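Local coordinates for protein cortical-lytic enzyme (Bacillus cereus, PDB 4S3J) that acts as an N-acetylglucosaminidase that degrades partially broken-down cortex peptidoglycan during spore germination, at residues Pro253-Asn258 against Lys303-Tyr308; Gln316-Gly321 against Gln400-Ile405; Tyr325-Lys330 against Ala340-Ser345; Pro368-Phe373 against His380-Glu385. All blocks are in the same frame, centred on the assembly; numbering follows the deposited sequence.

Contact 1 of 4, residues Pro253-Asn258 against Lys303-Tyr308; sequences PKTSSN and KEVLQY
Tyr308 lies across the loop formed by Lys254 to Ser257 and is an example of an aromatic side chain laid against an irregular backbone. It buries the most surface here. Its CG stands anti to the backbone N (chi1 169°), which carries the ring from the helix over the loop backbone. Ser256 N lies above the centre of one ring face, 3.8 Å from the plane. At the ring edge, in plane, Ser257 OG and Tyr308 OH form a 2.9 Å hydrogen bond in which either hydroxyl could be the donor, although Ser257 is poorly ordered. A water links Tyr308 OH to Lys254 NZ, which is also bound by the carbonyl oxygens of Phe264 and His267.

Thr255 contributes its methyl rather than its hydroxyl. CG2 rests 3.8 Å from Glu304 CB and 3.9 Å from Val305 CG2, while OG1 bonds Gln259. Val305 turns both methyls to the loop, each near Lys254 O, and its CG2 also meets Pro253 CB at 3.9 Å. Lys254 O is buried between Val305 and Tyr308 without a conventional partner; Val305 CA approaches it at 3.6 Å in a CA-H...O contact.

The loop follows strand 246-251, and the side chain of Pro253 comes within about 8 Å of that of Glu220, the probable proton donor. Helix 299-312 turns Leu306 the other way, onto strand 318-330 and helix 387-400.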
# COMPACT_ATOMS: atom_id res chain seq x y z
N PRO A 253 2.74 -10.67 -8.62
CA PRO A 253 2.40 -9.85 -9.78
C PRO A 253 2.78 -10.54 -11.09
O PRO A 253 3.88 -11.09 -11.20
CB PRO A 253 3.23 -8.58 -9.56
CG PRO A 253 4.40 -9.04 -8.79
CD PRO A 253 3.88 -10.11 -7.86
N LYS A 254 1.85 -10.53 -12.03
CA LYS A 254 2.05 -11.08 -13.38
C LYS A 254 1.55 -10.12 -14.44
O LYS A 254 0.61 -9.38 -14.19
CB LYS A 254 1.29 -12.41 -13.54
CG LYS A 254 1.89 -13.56 -12.78
CD LYS A 254 1.30 -14.91 -13.25
CE LYS A 254 1.20 -15.91 -12.10
NZ LYS A 254 0.66 -17.26 -12.55
N THR A 255 2.15 -10.15 -15.62
CA THR A 255 1.64 -9.40 -16.77
C THR A 255 1.22 -10.30 -17.93
O THR A 255 0.79 -9.82 -18.97
CB THR A 255 2.68 -8.40 -17.30
OG1 THR A 255 3.86 -9.11 -17.69
CG2 THR A 255 3.03 -7.36 -16.23
N SER A 256 1.34 -11.61 -17.74
CA SER A 256 0.79 -12.54 -18.72
C SER A 256 0.62 -13.93 -18.13
O SER A 256 1.10 -14.22 -17.04
CB SER A 256 1.68 -12.62 -19.97
OG SER A 256 2.59 -13.69 -19.84
N SER A 257 -0.07 -14.78 -18.90
CA SER A 257 -0.54 -16.08 -18.44
C SER A 257 0.46 -17.25 -18.47
O SER A 257 0.15 -18.33 -17.98
CB SER A 257 -1.76 -16.47 -19.28
OG SER A 257 -2.83 -15.57 -19.07
N ASN A 258 1.65 -17.04 -19.04
CA ASN A 258 2.65 -18.11 -19.09
C ASN A 258 3.98 -17.63 -18.52
O ASN A 258 4.78 -18.44 -18.03
CB ASN A 258 2.83 -18.62 -20.51
N LYS A 303 0.44 -0.66 -13.51
CA LYS A 303 -0.73 -0.60 -14.40
C LYS A 303 -0.79 -1.86 -15.27
O LYS A 303 -1.87 -2.42 -15.46
CB LYS A 303 -0.69 0.67 -15.27
CG LYS A 303 -1.81 0.74 -16.30
CD LYS A 303 -1.86 2.09 -16.99
CE LYS A 303 -2.99 2.11 -18.02
NZ LYS A 303 -3.07 3.46 -18.65
N GLU A 304 0.35 -2.32 -15.78
CA GLU A 304 0.39 -3.54 -16.61
C GLU A 304 -0.14 -4.75 -15.84
O GLU A 304 -0.88 -5.59 -16.39
CB GLU A 304 1.80 -3.83 -17.10
CG GLU A 304 2.34 -2.84 -18.12
CD GLU A 304 3.70 -3.25 -18.66
OE1 GLU A 304 4.00 -4.46 -18.71
OE2 GLU A 304 4.49 -2.35 -19.02
N VAL A 305 0.25 -4.85 -14.58
CA VAL A 305 -0.21 -5.95 -13.73
C VAL A 305 -1.71 -5.83 -13.47
O VAL A 305 -2.43 -6.83 -13.55
CB VAL A 305 0.56 -6.01 -12.37
CG1 VAL A 305 -0.08 -7.03 -11.44
CG2 VAL A 305 2.01 -6.35 -12.58
N LEU A 306 -2.20 -4.64 -13.16
CA LEU A 306 -3.64 -4.48 -12.95
C LEU A 306 -4.44 -4.81 -14.21
O LEU A 306 -5.51 -5.42 -14.12
CB LEU A 306 -3.98 -3.07 -12.49
CG LEU A 306 -3.38 -2.70 -11.13
CD1 LEU A 306 -3.77 -1.26 -10.80
CD2 LEU A 306 -3.82 -3.64 -10.01
N GLN A 307 -3.93 -4.41 -15.38
CA GLN A 307 -4.61 -4.72 -16.63
C GLN A 307 -4.63 -6.22 -16.89
O GLN A 307 -5.65 -6.76 -17.34
CB GLN A 307 -3.95 -4.00 -17.80
CG GLN A 307 -4.11 -2.50 -17.78
CD GLN A 307 -3.34 -1.84 -18.89
OE1 GLN A 307 -2.17 -2.14 -19.12
NE2 GLN A 307 -3.99 -0.95 -19.61
N TYR A 308 -3.52 -6.89 -16.61
CA TYR A 308 -3.49 -8.34 -16.79
C TYR A 308 -4.47 -8.97 -15.81
O TYR A 308 -5.25 -9.84 -16.19
CB TYR A 308 -2.10 -8.92 -16.59
CG TYR A 308 -2.17 -10.43 -16.53
CD1 TYR A 308 -2.45 -11.18 -17.66
CD2 TYR A 308 -2.04 -11.09 -15.33
CE1 TYR A 308 -2.55 -12.56 -17.60
CE2 TYR A 308 -2.14 -12.48 -15.25
CZ TYR A 308 -2.40 -13.20 -16.39
OH TYR A 308 -2.50 -14.57 -16.32
O HOH W 1 -2.17 -16.65 -13.96

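Contact 2 of 4, residues Gln316-Gly321 against Gln400-Ile405; sequences QKIMMG and QGIGGI
In the TIM barrel of this family 18 glycosidase, the seventh strand, 318-330, pairs in parallel with the eighth, 404-408: Met319 with Gly404 and Met320 with Ile405. Met320 N donates to Gly404 O at 3.0 Å, nearly straight at 163°. Ile318 O receives two donors from the incoming chain: Gly404 N at 3.2 Å and, weakly, Gly403 N at 3.0 Å.

The approach to the eighth strand turns at Gly401, which leaves helix 387-400 with positive phi. Beyond it, Ile402 packs beside the barrel strand. Its CG1 sits between the backbone N and the carbonyl carbon (chi1 58°), the crowded position, and CD1 reaches Met320 CB at 3.7 Å; its CG2 branch meets Ile318 CB at 4.0 Å. Met320 and Ile405 run side by side on the same sheet face, toward helix 387-400, with Met320 CE 3.9 Å from Ile405 CD1.

On the other face Met319 folds back at chi2 (-68°) over the glycine pair. Its methyl lies beside Gly403, and with no side chain on Gly404, Met319 SD settles 3.4 Å from Gly404 CA.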
# COMPACT_ATOMS: atom_id res chain seq x y z
N GLN A 316 -13.48 -5.73 -9.24
CA GLN A 316 -13.81 -5.46 -7.84
C GLN A 316 -13.08 -6.39 -6.87
O GLN A 316 -12.96 -6.08 -5.68
CB GLN A 316 -15.31 -5.59 -7.60
CG GLN A 316 -15.90 -6.94 -7.96
CD GLN A 316 -16.41 -7.00 -9.39
OE1 GLN A 316 -15.79 -6.50 -10.32
NE2 GLN A 316 -17.56 -7.64 -9.56
N LYS A 317 -12.62 -7.53 -7.36
CA LYS A 317 -11.91 -8.47 -6.51
C LYS A 317 -10.44 -8.10 -6.31
O LYS A 317 -9.75 -8.73 -5.52
CB LYS A 317 -11.98 -9.88 -7.08
CG LYS A 317 -13.36 -10.46 -7.06
CD LYS A 317 -13.32 -11.98 -7.24
CE LYS A 317 -14.74 -12.57 -7.18
NZ LYS A 317 -14.75 -14.06 -7.19
N ILE A 318 -9.96 -7.11 -7.05
CA ILE A 318 -8.53 -6.79 -7.04
C ILE A 318 -8.15 -5.74 -5.99
O ILE A 318 -8.67 -4.61 -6.02
CB ILE A 318 -8.05 -6.32 -8.43
CG1 ILE A 318 -8.27 -7.42 -9.46
CG2 ILE A 318 -6.56 -5.91 -8.38
CD1 ILE A 318 -8.13 -6.97 -10.91
N MET A 319 -7.26 -6.12 -5.08
CA MET A 319 -6.63 -5.20 -4.14
C MET A 319 -5.20 -4.98 -4.58
O MET A 319 -4.41 -5.92 -4.63
CB MET A 319 -6.68 -5.72 -2.70
CG MET A 319 -8.06 -6.13 -2.19
SD MET A 319 -9.16 -4.71 -2.00
CE MET A 319 -10.76 -5.48 -2.33
N MET A 320 -4.88 -3.74 -4.92
CA MET A 320 -3.54 -3.36 -5.35
C MET A 320 -2.59 -3.26 -4.16
O MET A 320 -2.80 -2.45 -3.25
CB MET A 320 -3.59 -2.01 -6.09
CG MET A 320 -2.23 -1.51 -6.59
SD MET A 320 -2.34 0.18 -7.23
CE MET A 320 -2.48 1.11 -5.71
N GLY A 321 -1.53 -4.06 -4.17
CA GLY A 321 -0.50 -3.97 -3.15
C GLY A 321 0.25 -2.66 -3.26
O GLY A 321 0.57 -2.21 -4.35
N GLN A 400 -8.77 2.29 -13.31
CA GLN A 400 -8.87 0.85 -13.55
C GLN A 400 -10.10 0.23 -12.90
O GLN A 400 -10.49 -0.89 -13.23
CB GLN A 400 -7.61 0.15 -13.06
CG GLN A 400 -6.37 0.53 -13.83
CD GLN A 400 -6.42 0.06 -15.27
OE1 GLN A 400 -6.93 -1.02 -15.56
NE2 GLN A 400 -5.92 0.88 -16.18
N GLY A 401 -10.73 0.96 -11.98
CA GLY A 401 -11.95 0.49 -11.35
C GLY A 401 -11.79 -0.71 -10.42
O GLY A 401 -12.70 -1.52 -10.30
N ILE A 402 -10.64 -0.84 -9.76
CA ILE A 402 -10.41 -2.01 -8.92
C ILE A 402 -10.97 -1.82 -7.50
O ILE A 402 -11.43 -0.74 -7.14
CB ILE A 402 -8.94 -2.36 -8.87
CG1 ILE A 402 -8.14 -1.18 -8.34
CG2 ILE A 402 -8.42 -2.74 -10.27
CD1 ILE A 402 -6.77 -1.60 -7.86
N GLY A 403 -10.97 -2.88 -6.72
CA GLY A 403 -11.65 -2.87 -5.44
C GLY A 403 -11.00 -2.08 -4.33
O GLY A 403 -11.68 -1.49 -3.49
N GLY A 404 -9.67 -2.08 -4.28
CA GLY A 404 -9.03 -1.49 -3.13
C GLY A 404 -7.52 -1.50 -3.17
O GLY A 404 -6.91 -1.70 -4.22
N ILE A 405 -6.94 -1.25 -2.00
CA ILE A 405 -5.51 -1.09 -1.84
C ILE A 405 -5.07 -1.81 -0.56
O ILE A 405 -5.79 -1.80 0.44
CB ILE A 405 -5.13 0.43 -1.81
CG1 ILE A 405 -3.62 0.64 -1.73
CG2 ILE A 405 -5.82 1.13 -0.67
CD1 ILE A 405 -3.22 2.07 -2.00

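Contact 3 of 4, residues Tyr325-Lys330 against Ala340-Ser345; sequences YGFDWK and AKAVSS
Gly326 and Val343 bond to each other through both backbone groups, as do Asp328 and Lys341, so that two hydrogen-bonded pairs flank the non-hydrogen-bonded pair Phe327-Ala342 in an antiparallel register. Two of the four bonds are short: Gly326 N to Val343 O and Asp328 N to Lys341 O are each 2.8 Å. The two return bonds, Val343 N to Gly326 O and Lys341 N to Asp328 O, are 2.9 and 3.0 Å. CA-H...O contacts fill the intervals, among them Ala342 CA and Gly326 O at 3.3 Å.

Apolar contact is concentrated on Ala340, just before the second strand. Its CB lies over the face of the Trp329 five-membered ring, 3.6 Å from the centroid and 14° off the normal, in a CH-pi contact. Phe327 CB meets the same methyl at 3.7 Å and covers the same indole face. With CG anti to the carbonyl carbon (chi1 -71°), the Phe327 ring leans along the hairpin until CE1 is 3.9 Å from Ala342 CB. On the other face of the sheet, Val343 CG2 lies 3.6 Å from Gly326 C.

The polar ends find their partners outside the two segments. Asp328, on the Val343 side, bonds Tyr372 and His380 of the neighbouring hairpin, and Tyr325 OH bonds Asp285. Ser344 is the N-cap of helix 345-354. A hairpin that prolongs the seventh barrel strand and leads into a helix is consistent with the alpha+beta insertion domain found in many family 18 glycosidases.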
# COMPACT_ATOMS: atom_id res chain seq x y z
N TYR A 325 7.22 1.63 2.38
CA TYR A 325 8.66 1.79 2.55
C TYR A 325 9.36 2.23 1.28
O TYR A 325 8.88 1.99 0.17
CB TYR A 325 9.28 0.46 3.03
CG TYR A 325 8.95 -0.69 2.09
CD1 TYR A 325 7.78 -1.43 2.25
CD2 TYR A 325 9.80 -1.02 1.03
CE1 TYR A 325 7.47 -2.46 1.38
CE2 TYR A 325 9.49 -2.06 0.16
CZ TYR A 325 8.32 -2.77 0.34
OH TYR A 325 8.00 -3.77 -0.53
N GLY A 326 10.52 2.88 1.46
CA GLY A 326 11.49 3.06 0.40
C GLY A 326 12.76 2.33 0.82
O GLY A 326 12.77 1.65 1.85
N PHE A 327 13.83 2.49 0.03
CA PHE A 327 15.14 1.92 0.38
C PHE A 327 16.24 2.96 0.20
O PHE A 327 16.15 3.83 -0.67
CB PHE A 327 15.48 0.70 -0.46
CG PHE A 327 14.65 -0.52 -0.14
CD1 PHE A 327 14.79 -1.18 1.07
CD2 PHE A 327 13.74 -0.99 -1.05
CE1 PHE A 327 14.02 -2.31 1.37
CE2 PHE A 327 12.96 -2.11 -0.78
CZ PHE A 327 13.11 -2.77 0.44
N ASP A 328 17.26 2.82 1.03
CA ASP A 328 18.49 3.59 0.96
C ASP A 328 19.58 2.60 0.55
O ASP A 328 19.89 1.68 1.32
CB ASP A 328 18.77 4.25 2.31
CG ASP A 328 20.07 5.05 2.34
OD1 ASP A 328 21.00 4.74 1.57
OD2 ASP A 328 20.16 5.97 3.17
N TRP A 329 20.08 2.72 -0.67
CA TRP A 329 21.15 1.89 -1.21
C TRP A 329 22.50 2.61 -1.16
O TRP A 329 22.59 3.76 -1.54
CB TRP A 329 20.88 1.56 -2.68
CG TRP A 329 19.77 0.61 -3.01
CD1 TRP A 329 19.89 -0.73 -3.18
CD2 TRP A 329 18.40 0.94 -3.31
NE1 TRP A 329 18.68 -1.28 -3.52
CE2 TRP A 329 17.75 -0.28 -3.62
CE3 TRP A 329 17.66 2.12 -3.33
CZ2 TRP A 329 16.40 -0.34 -3.95
CZ3 TRP A 329 16.30 2.05 -3.67
CH2 TRP A 329 15.70 0.83 -3.99
N LYS A 330 23.55 1.91 -0.75
CA LYS A 330 24.91 2.41 -0.92
C LYS A 330 25.41 2.06 -2.31
O LYS A 330 25.12 0.98 -2.83
CB LYS A 330 25.85 1.83 0.15
CG LYS A 330 25.56 2.35 1.54
CD LYS A 330 26.46 1.69 2.54
CE LYS A 330 26.15 2.11 3.94
NZ LYS A 330 27.00 1.36 4.90
N ALA A 340 19.88 -3.12 1.11
CA ALA A 340 19.46 -1.73 1.24
C ALA A 340 18.70 -1.59 2.55
O ALA A 340 18.10 -2.55 3.02
CB ALA A 340 18.58 -1.34 0.06
N LYS A 341 18.72 -0.39 3.12
CA LYS A 341 18.02 -0.11 4.38
C LYS A 341 16.63 0.39 4.09
O LYS A 341 16.45 1.33 3.31
CB LYS A 341 18.80 0.93 5.18
CG LYS A 341 18.23 1.26 6.55
CD LYS A 341 19.18 2.18 7.31
CE LYS A 341 18.47 2.98 8.40
NZ LYS A 341 19.42 3.58 9.37
N ALA A 342 15.61 -0.24 4.69
CA ALA A 342 14.24 0.22 4.48
C ALA A 342 14.02 1.49 5.25
O ALA A 342 14.47 1.61 6.39
CB ALA A 342 13.24 -0.84 4.93
N VAL A 343 13.32 2.43 4.61
CA VAL A 343 13.00 3.69 5.24
C VAL A 343 11.52 4.04 5.09
O VAL A 343 10.91 3.83 4.03
CB VAL A 343 13.85 4.85 4.65
CG1 VAL A 343 15.31 4.71 5.05
CG2 VAL A 343 13.71 4.91 3.14
N SER A 344 10.97 4.65 6.13
CA SER A 344 9.66 5.27 6.04
C SER A 344 9.74 6.56 5.20
O SER A 344 10.82 7.06 4.94
CB SER A 344 9.14 5.59 7.43
OG SER A 344 9.88 6.67 7.98
N SER A 345 8.58 7.10 4.83
CA SER A 345 8.54 8.35 4.06
C SER A 345 9.17 9.46 4.88
O SER A 345 9.95 10.28 4.36
CB SER A 345 7.08 8.65 3.68
OG SER A 345 6.95 9.79 2.83

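Contact 4 of 4, residues Pro368-Phe373 against His380-Glu385; sequences PHFNYF and HEVWFE
Phe370 and Tyr372 form hydrogen-bonded pairs with Val382 and His380, and the two strands run antiparallel, their directions 165° apart. The shortest backbone bond, His380 N to Tyr372 O, is 2.8 Å; at the other end Phe384 N still reaches Pro368 O, extending the pairing past Trp383.

One face of the sheet carries His369, Asn371, Glu381 and Trp383. The imidazole of His369 lies nearly parallel to the six-membered ring of Trp383 in an offset stack (centroids 4.1 Å, planes at 10°), and His369 CB sits over the centre of that ring. Glu381 uses both oxygens to fix its neighbours: OE1 accepts from Asn371 ND2 at 3.0 Å, on its anti side but out of the carboxylate plane, and OE2 accepts from Trp383 NE1 at 2.9 Å through its anti lone pair, which would help fix the indole against the face of the imidazole.

This beta hairpin, 367-373 with 379-383, is flanked by strands 360-362 and 318-330, and helix 345-354 covers its opposite face. There Tyr372 and His380 make a second offset stack, centroids 4.4 Å apart. Val382 CB lies over the Phe370 ring, whose CE1 meets Phe384 CE1 at 3.8 Å, at the edge of the Phe370 ring. Phe384 in turn crosses Pro368 at about a right angle, with Pro368 CG over the centre of its ring, 3.7 Å from the centroid.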
# COMPACT_ATOMS: atom_id res chain seq x y z
N PRO A 368 9.50 9.70 -5.87
CA PRO A 368 10.55 10.60 -5.40
C PRO A 368 11.85 9.86 -5.14
O PRO A 368 11.84 8.67 -4.80
CB PRO A 368 9.97 11.16 -4.11
CG PRO A 368 9.15 10.00 -3.57
CD PRO A 368 8.54 9.36 -4.79
N HIS A 369 12.96 10.58 -5.24
CA HIS A 369 14.29 10.00 -5.07
C HIS A 369 15.33 11.07 -4.87
O HIS A 369 15.12 12.23 -5.18
CB HIS A 369 14.65 9.14 -6.28
CG HIS A 369 14.72 9.90 -7.56
ND1 HIS A 369 15.92 10.21 -8.17
CD2 HIS A 369 13.75 10.44 -8.34
CE1 HIS A 369 15.68 10.89 -9.28
NE2 HIS A 369 14.37 11.04 -9.41
N PHE A 370 16.49 10.67 -4.36
CA PHE A 370 17.62 11.57 -4.22
C PHE A 370 18.90 10.79 -3.97
O PHE A 370 18.86 9.58 -3.69
CB PHE A 370 17.42 12.60 -3.09
CG PHE A 370 17.16 12.00 -1.74
CD1 PHE A 370 15.85 11.69 -1.34
CD2 PHE A 370 18.20 11.74 -0.86
CE1 PHE A 370 15.60 11.13 -0.12
CE2 PHE A 370 17.95 11.19 0.37
CZ PHE A 370 16.66 10.87 0.74
N ASN A 371 20.03 11.48 -4.13
CA ASN A 371 21.35 10.91 -3.84
C ASN A 371 22.09 11.82 -2.87
O ASN A 371 21.91 13.06 -2.90
CB ASN A 371 22.19 10.75 -5.11
CG ASN A 371 21.62 9.75 -6.09
OD1 ASN A 371 20.51 9.94 -6.61
ND2 ASN A 371 22.40 8.72 -6.41
N TYR A 372 22.93 11.24 -2.02
CA TYR A 372 23.71 12.02 -1.06
C TYR A 372 25.03 11.33 -0.75
O TYR A 372 25.19 10.15 -1.06
CB TYR A 372 22.90 12.24 0.22
CG TYR A 372 22.66 11.04 1.11
CD1 TYR A 372 23.56 10.70 2.12
CD2 TYR A 372 21.51 10.26 0.98
CE1 TYR A 372 23.33 9.60 2.97
CE2 TYR A 372 21.26 9.16 1.83
CZ TYR A 372 22.18 8.84 2.82
OH TYR A 372 21.97 7.75 3.67
N PHE A 373 25.96 12.07 -0.14
CA PHE A 373 27.18 11.48 0.43
C PHE A 373 27.12 11.50 1.94
O PHE A 373 26.77 12.53 2.53
CB PHE A 373 28.44 12.23 -0.02
CG PHE A 373 28.81 11.99 -1.43
CD1 PHE A 373 29.47 10.83 -1.79
CD2 PHE A 373 28.54 12.93 -2.41
CE1 PHE A 373 29.81 10.59 -3.11
CE2 PHE A 373 28.86 12.68 -3.73
CZ PHE A 373 29.51 11.53 -4.08
N HIS A 380 24.99 7.40 -1.45
CA HIS A 380 23.73 6.67 -1.29
C HIS A 380 22.71 7.13 -2.33
O HIS A 380 22.73 8.29 -2.76
CB HIS A 380 23.13 6.92 0.09
CG HIS A 380 23.94 6.42 1.25
ND1 HIS A 380 23.47 5.49 2.15
CD2 HIS A 380 25.17 6.79 1.70
CE1 HIS A 380 24.36 5.28 3.08
NE2 HIS A 380 25.42 6.05 2.84
N GLU A 381 21.80 6.23 -2.69
CA GLU A 381 20.64 6.57 -3.52
C GLU A 381 19.39 6.07 -2.82
O GLU A 381 19.34 4.92 -2.38
CB GLU A 381 20.75 5.95 -4.91
CG GLU A 381 19.67 6.36 -5.86
CD GLU A 381 20.00 6.07 -7.29
OE1 GLU A 381 21.15 6.35 -7.72
OE2 GLU A 381 19.12 5.56 -8.00
N VAL A 382 18.39 6.94 -2.72
CA VAL A 382 17.15 6.65 -2.04
C VAL A 382 15.96 6.78 -2.97
O VAL A 382 15.83 7.79 -3.65
CB VAL A 382 16.94 7.59 -0.84
CG1 VAL A 382 15.65 7.27 -0.13
CG2 VAL A 382 18.12 7.54 0.12
N TRP A 383 15.11 5.74 -3.01
CA TRP A 383 13.81 5.80 -3.69
C TRP A 383 12.75 5.54 -2.62
O TRP A 383 12.96 4.68 -1.77
CB TRP A 383 13.72 4.76 -4.82
CG TRP A 383 14.57 5.12 -5.99
CD1 TRP A 383 15.90 4.88 -6.15
CD2 TRP A 383 14.15 5.82 -7.16
NE1 TRP A 383 16.34 5.38 -7.35
CE2 TRP A 383 15.28 5.95 -8.00
CE3 TRP A 383 12.92 6.34 -7.59
CZ2 TRP A 383 15.23 6.63 -9.23
CZ3 TRP A 383 12.87 6.98 -8.82
CH2 TRP A 383 14.01 7.11 -9.62
N PHE A 384 11.66 6.30 -2.63
CA PHE A 384 10.68 6.14 -1.56
C PHE A 384 9.28 6.52 -2.03
O PHE A 384 9.03 6.57 -3.24
CB PHE A 384 11.15 6.93 -0.30
CG PHE A 384 11.13 8.42 -0.42
CD1 PHE A 384 12.09 9.10 -1.16
CD2 PHE A 384 10.19 9.14 0.29
CE1 PHE A 384 12.05 10.51 -1.25
CE2 PHE A 384 10.14 10.54 0.20
CZ PHE A 384 11.09 11.22 -0.54
N GLU A 385 8.35 6.71 -1.09
CA GLU A 385 6.96 7.03 -1.41
C GLU A 385 6.61 8.36 -0.78
O GLU A 385 6.99 8.61 0.37
CB GLU A 385 6.02 5.95 -0.89
CG GLU A 385 6.25 4.55 -1.44
CD GLU A 385 5.84 4.42 -2.90
OE1 GLU A 385 4.90 5.14 -3.34
OE2 GLU A 385 6.48 3.63 -3.62

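All four contacts belong to the family 18 catalytic region, but they divide between two levels of it. Contacts 1 and 2, with centres about 13 Å apart, lie in the TIM barrel and touch where Leu306 packs on Ile318 and Met320, and where Lys303 and Gln307 meet Gln400. Contacts 3 and 4 have centres about 8 Å apart, lie about 26 to 29 Å from contacts 1 and 2, centre to centre, and are joined through neighbouring strands 318-330 and 379-383. Strand 318-330 connects the levels: its start serves contact 2, its end contact 3. Along the chain contact 1 comes first, and contact 2 then brackets contacts 3 and 4, so the hairpins are inserted between the seventh and eighth barrel strands.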